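Local coordinates for protein galactitol 1-phosphate 5-dehydrogenase (Escherichia coli, PDB 4UEJ) that oxidises galactitol 1-phosphate to D-tagatose 6-phosphate with NAD+ as hydride acceptor, as a zinc-dependent, homodimeric enzyme of the alcohol dehydrogenase family, at residues Ala82-Leu87 / Gln297-Ala302; Phe142-Thr147 / Trp287-Ser292. All coordinates share one frame; numbering follows the deposited sequence. Where two conformers were deposited one is given.

Interaction 1: residues Ala82-Leu87 / Gln297-Ala302; sequences ACVPLL and QEWETA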
# COMPACT_ATOMS: atom_id res chain seq x y z
N ALA A 82 31.29 -4.49 -9.72
CA ALA A 82 30.46 -4.87 -8.58
C ALA A 82 29.59 -6.03 -9.01
O ALA A 82 29.27 -6.14 -10.18
CB ALA A 82 29.59 -3.72 -8.11
N CYS A 83 29.20 -6.88 -8.07
CA CYS A 83 28.29 -7.96 -8.39
C CYS A 83 26.84 -7.48 -8.48
O CYS A 83 26.38 -6.72 -7.64
CB CYS A 83 28.39 -9.05 -7.34
SG CYS A 83 27.27 -10.42 -7.59
N VAL A 84 26.15 -7.94 -9.53
CA VAL A 84 24.71 -7.80 -9.67
C VAL A 84 24.15 -9.18 -9.34
O VAL A 84 24.20 -10.08 -10.17
CB VAL A 84 24.31 -7.38 -11.09
CG1 VAL A 84 22.80 -7.19 -11.21
CG2 VAL A 84 25.04 -6.12 -11.49
N PRO A 85 23.68 -9.37 -8.10
CA PRO A 85 23.56 -10.76 -7.62
C PRO A 85 22.34 -11.52 -8.15
O PRO A 85 22.38 -12.75 -8.15
CB PRO A 85 23.48 -10.60 -6.10
CG PRO A 85 22.96 -9.18 -5.88
CD PRO A 85 23.58 -8.38 -7.00
N LEU A 86 21.30 -10.81 -8.57
CA LEU A 86 20.10 -11.46 -9.12
C LEU A 86 20.35 -11.91 -10.54
O LEU A 86 20.89 -11.15 -11.34
CB LEU A 86 18.91 -10.50 -9.10
CG LEU A 86 17.68 -11.04 -9.86
CD1 LEU A 86 17.10 -12.08 -9.01
CD2 LEU A 86 16.66 -9.99 -10.19
N LEU A 87 19.95 -13.14 -10.87
CA LEU A 87 19.96 -13.56 -12.26
C LEU A 87 18.55 -13.96 -12.67
O LEU A 87 18.12 -15.08 -12.42
CB LEU A 87 20.93 -14.73 -12.49
CG LEU A 87 21.13 -15.13 -13.95
CD1 LEU A 87 21.85 -14.03 -14.74
CD2 LEU A 87 21.87 -16.46 -14.08
N GLN A 297 18.40 1.72 -13.92
CA GLN A 297 18.96 3.04 -13.68
C GLN A 297 19.48 3.18 -12.26
O GLN A 297 20.39 3.98 -12.02
CB GLN A 297 17.93 4.13 -13.98
CG GLN A 297 16.82 4.26 -12.94
CD GLN A 297 16.66 5.69 -12.47
OE1 GLN A 297 17.57 6.51 -12.62
NE2 GLN A 297 15.50 6.00 -11.91
N GLU A 298 18.94 2.40 -11.32
CA GLU A 298 19.40 2.45 -9.93
C GLU A 298 20.92 2.25 -9.83
O GLU A 298 21.60 2.90 -9.04
CB GLU A 298 18.69 1.40 -9.06
CG GLU A 298 17.18 1.61 -8.86
CD GLU A 298 16.34 0.89 -9.92
OE1 GLU A 298 16.82 0.74 -11.06
OE2 GLU A 298 15.19 0.47 -9.60
N TRP A 299 21.42 1.32 -10.62
CA TRP A 299 22.83 0.96 -10.60
C TRP A 299 23.71 2.09 -11.15
O TRP A 299 24.72 2.44 -10.54
CB TRP A 299 23.03 -0.34 -11.39
CG TRP A 299 22.44 -1.47 -10.61
CD1 TRP A 299 21.10 -1.76 -10.46
CD2 TRP A 299 23.14 -2.40 -9.79
NE1 TRP A 299 20.94 -2.84 -9.62
CE2 TRP A 299 22.19 -3.25 -9.20
CE3 TRP A 299 24.50 -2.62 -9.51
CZ2 TRP A 299 22.54 -4.29 -8.34
CZ3 TRP A 299 24.85 -3.64 -8.67
CH2 TRP A 299 23.87 -4.47 -8.09
N GLU A 300 23.31 2.67 -12.28
CA GLU A 300 24.00 3.84 -12.83
C GLU A 300 23.95 5.02 -11.87
O GLU A 300 24.96 5.68 -11.65
CB GLU A 300 23.41 4.28 -14.17
CG GLU A 300 23.43 3.23 -15.25
CD GLU A 300 23.14 3.83 -16.61
OE1 GLU A 300 22.21 4.66 -16.71
OE2 GLU A 300 23.86 3.48 -17.58
N THR A 301 22.78 5.26 -11.28
CA THR A 301 22.66 6.35 -10.32
C THR A 301 23.59 6.15 -9.11
O THR A 301 24.25 7.08 -8.67
CB THR A 301 21.21 6.51 -9.82
OG1 THR A 301 20.37 6.79 -10.94
CG2 THR A 301 21.10 7.66 -8.83
N ALA A 302 23.66 4.92 -8.61
CA ALA A 302 24.48 4.64 -7.43
C ALA A 302 25.93 4.94 -7.74
O ALA A 302 26.64 5.57 -6.95
CB ALA A 302 24.32 3.19 -6.98

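Interaction 2: residues Phe142-Thr147 / Trp287-Ser292; sequences FIEPIT and WMNYSS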
# COMPACT_ATOMS: atom_id res chain seq x y z
N PHE A 142 29.41 -1.37 -2.03
CA PHE A 142 28.26 -0.66 -1.49
C PHE A 142 27.23 -0.34 -2.55
O PHE A 142 26.14 0.14 -2.22
CB PHE A 142 28.70 0.63 -0.79
CG PHE A 142 29.30 0.40 0.56
CD1 PHE A 142 30.65 0.13 0.68
CD2 PHE A 142 28.52 0.43 1.70
CE1 PHE A 142 31.22 -0.08 1.93
CE2 PHE A 142 29.08 0.21 2.95
CZ PHE A 142 30.43 -0.05 3.06
N ILE A 143 27.55 -0.61 -3.81
CA ILE A 143 26.62 -0.26 -4.88
C ILE A 143 25.30 -1.00 -4.75
O ILE A 143 24.23 -0.39 -4.86
CB ILE A 143 27.22 -0.53 -6.25
CG1 ILE A 143 28.39 0.43 -6.48
CG2 ILE A 143 26.18 -0.35 -7.35
CD1 ILE A 143 28.86 0.43 -7.89
N GLU A 144 25.36 -2.31 -4.51
CA GLU A 144 24.15 -3.10 -4.36
C GLU A 144 23.26 -2.58 -3.20
O GLU A 144 22.06 -2.33 -3.42
CB GLU A 144 24.52 -4.58 -4.20
CG GLU A 144 23.39 -5.55 -4.50
CD GLU A 144 22.50 -5.80 -3.32
OE1 GLU A 144 22.83 -5.33 -2.22
OE2 GLU A 144 21.45 -6.46 -3.51
N PRO A 145 23.83 -2.36 -2.00
CA PRO A 145 22.93 -1.83 -0.96
C PRO A 145 22.43 -0.40 -1.22
O PRO A 145 21.30 -0.08 -0.80
CB PRO A 145 23.79 -1.91 0.33
CG PRO A 145 25.19 -2.12 -0.13
CD PRO A 145 25.09 -2.88 -1.42
N ILE A 146 23.20 0.43 -1.94
CA ILE A 146 22.69 1.74 -2.35
C ILE A 146 21.45 1.58 -3.21
O ILE A 146 20.44 2.26 -3.02
CB ILE A 146 23.74 2.53 -3.12
CG1 ILE A 146 24.86 2.94 -2.17
CG2 ILE A 146 23.13 3.82 -3.71
CD1 ILE A 146 26.07 3.40 -2.91
N THR A 147 21.51 0.64 -4.15
CA THR A 147 20.40 0.51 -5.09
C THR A 147 19.12 0.03 -4.43
O THR A 147 18.07 0.21 -5.00
CB THR A 147 20.71 -0.45 -6.26
OG1 THR A 147 20.93 -1.78 -5.78
CG2 THR A 147 21.93 0.07 -7.06
N TRP A 287 10.91 -4.66 -3.82
CA TRP A 287 11.57 -5.95 -3.75
C TRP A 287 12.80 -5.88 -4.59
O TRP A 287 12.74 -5.56 -5.78
CB TRP A 287 10.67 -7.09 -4.19
CG TRP A 287 11.26 -8.45 -3.91
CD1 TRP A 287 11.54 -9.44 -4.81
CD2 TRP A 287 11.67 -8.95 -2.63
NE1 TRP A 287 12.08 -10.53 -4.17
CE2 TRP A 287 12.18 -10.25 -2.83
CE3 TRP A 287 11.64 -8.43 -1.33
CZ2 TRP A 287 12.65 -11.04 -1.78
CZ3 TRP A 287 12.12 -9.21 -0.30
CH2 TRP A 287 12.62 -10.50 -0.53
N MET A 288 13.92 -6.16 -3.94
CA MET A 288 15.23 -6.14 -4.56
C MET A 288 15.56 -4.76 -5.12
O MET A 288 15.30 -3.75 -4.48
CB MET A 288 15.33 -7.21 -5.63
CG MET A 288 15.22 -8.60 -5.05
SD MET A 288 15.84 -9.89 -6.13
CE MET A 288 14.33 -10.69 -6.62
N ASN A 289 16.18 -4.72 -6.29
CA ASN A 289 16.76 -3.46 -6.73
C ASN A 289 17.08 -3.36 -8.21
O ASN A 289 18.17 -2.93 -8.60
CB ASN A 289 18.03 -3.19 -5.91
CG ASN A 289 18.82 -4.47 -5.55
OD1 ASN A 289 18.29 -5.47 -5.03
ND2 ASN A 289 20.12 -4.42 -5.79
N TYR A 290 16.12 -3.73 -9.05
CA TYR A 290 16.37 -3.82 -10.48
C TYR A 290 15.25 -3.20 -11.27
O TYR A 290 14.10 -3.15 -10.82
CB TYR A 290 16.54 -5.28 -10.92
CG TYR A 290 17.57 -5.96 -10.07
CD1 TYR A 290 18.91 -5.78 -10.32
CD2 TYR A 290 17.19 -6.75 -8.99
CE1 TYR A 290 19.86 -6.37 -9.53
CE2 TYR A 290 18.13 -7.35 -8.20
CZ TYR A 290 19.47 -7.15 -8.47
OH TYR A 290 20.43 -7.73 -7.69
N SER A 291 15.61 -2.73 -12.45
CA SER A 291 14.65 -2.21 -13.39
C SER A 291 15.24 -2.30 -14.79
O SER A 291 16.41 -2.67 -14.96
CB SER A 291 14.24 -0.78 -13.04
OG SER A 291 15.36 0.09 -13.05
N SER A 292 14.44 -1.97 -15.78
CA SER A 292 14.87 -2.06 -17.17
C SER A 292 15.38 -0.70 -17.66
O SER A 292 14.81 0.33 -17.31
CB SER A 292 13.72 -2.55 -18.05
OG SER A 292 14.05 -2.43 -19.42
O HOH W 1 19.91 -7.48 -5.24

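Interaction 1: residues Ala82-Leu87 / Gln297-Ala302
V84 lays its CG2 methyl over one face of the W299 indole, 4.0 Å from the centroid of the six-membered ring and 20° off its normal, a CH-pi contact displaced toward the ring's rim. CG1, the other branch, touches farther round the benzene part, 4.1 Å from W299 CZ2. A beta-branched residue suits this place because two methyls spread along one aromatic surface. At the edge of the same ring, near its plane, the backbone C83 O lies 3.4 Å from W299 CH2, so the carbonyl oxygen faces the slightly positive C-H rim. P85 adds CD obliquely, 4.1 Å from W299 CH2.

The indole arrives there because W299 sets CG opposite its own carbonyl carbon (chi1 -70°), which sends the ring off the helix 297-307 toward the end of strand 80-83. Its nitrogen is fixed from outside, W299 NE1 hydrogen-bonding to N289 O. The Y290 ring meets the indole with planes about 15° apart, while I143 and E144 of helix 143-155 touch it as well. P85 in turn packs on E144, by similarity a ligand of the catalytic zinc, and its side chain comes within about 7 Å of a zinc ion. The contact is largely apolar and buried, C83 O being its one polar atom at the ring; it holds by dispersion and CH-pi packing, with the indole N-H satisfied by a neighbouring loop.

Interaction 2: residues Phe142-Thr147 / Trp287-Ser292
N289 reaches helix 143-155 through its amide nitrogen: ND2 donates to T147 OG1 over 2.8 Å. The bond is bent to 140° at the hydrogen and tilted from the amide plane. This is the tight part, where N289 CB also comes within 3.8 Å of T147 CB. The threonine hydroxyl serves twice, accepting from the amide while T147 OG1 donates to E144 O, 2.7 Å away; chi1 of 64°, which places OG1 between the backbone N and the carbonyl carbon, allows both. A valine at T147 would probably leave the N289 amide without its stronger acceptor and set it freer to turn. The helix start belongs to the catalytic centre of a zinc alcohol dehydrogenase: E144 is by similarity a ligand of the catalytic zinc and here has its side chain about 4 Å from a zinc ion. Toward that pocket the direct contact weakens: N289 ND2 makes a weak bond to E144 OE2 at 3.3 Å, with amide and carboxylate planes nearly perpendicular (88°). A water takes over, donating to E144 OE2 and to N289 OD1, the latter over 2.6 Å, and accepting from Y290 OH. Asparagine suits this place because one short amide offers N-H to T147 and E144 and OD1 to the water.

Along the chain the segments come in the order 82-87, 142-147, 287-292 and 297-302, so both segments of interaction 2 fall between those of interaction 1. Their centres lie only 5 Å apart. The loop 287-292 follows strand 282-285, the outermost strand, within this chain, on that side of the parallel Rossmann-type sheet, and leads toward helix 297-307. It supplies one side of interaction 2 and touches interaction 1, with S291 OG 2.5 Å from E298 OE1, a probable hydrogen bond. P85 CD also packs against Y290 OH at 3.3 Å. Together the contacts join P85 and the start of helix 143-155, both near the catalytic zinc, to helix 297-307, reached through W299.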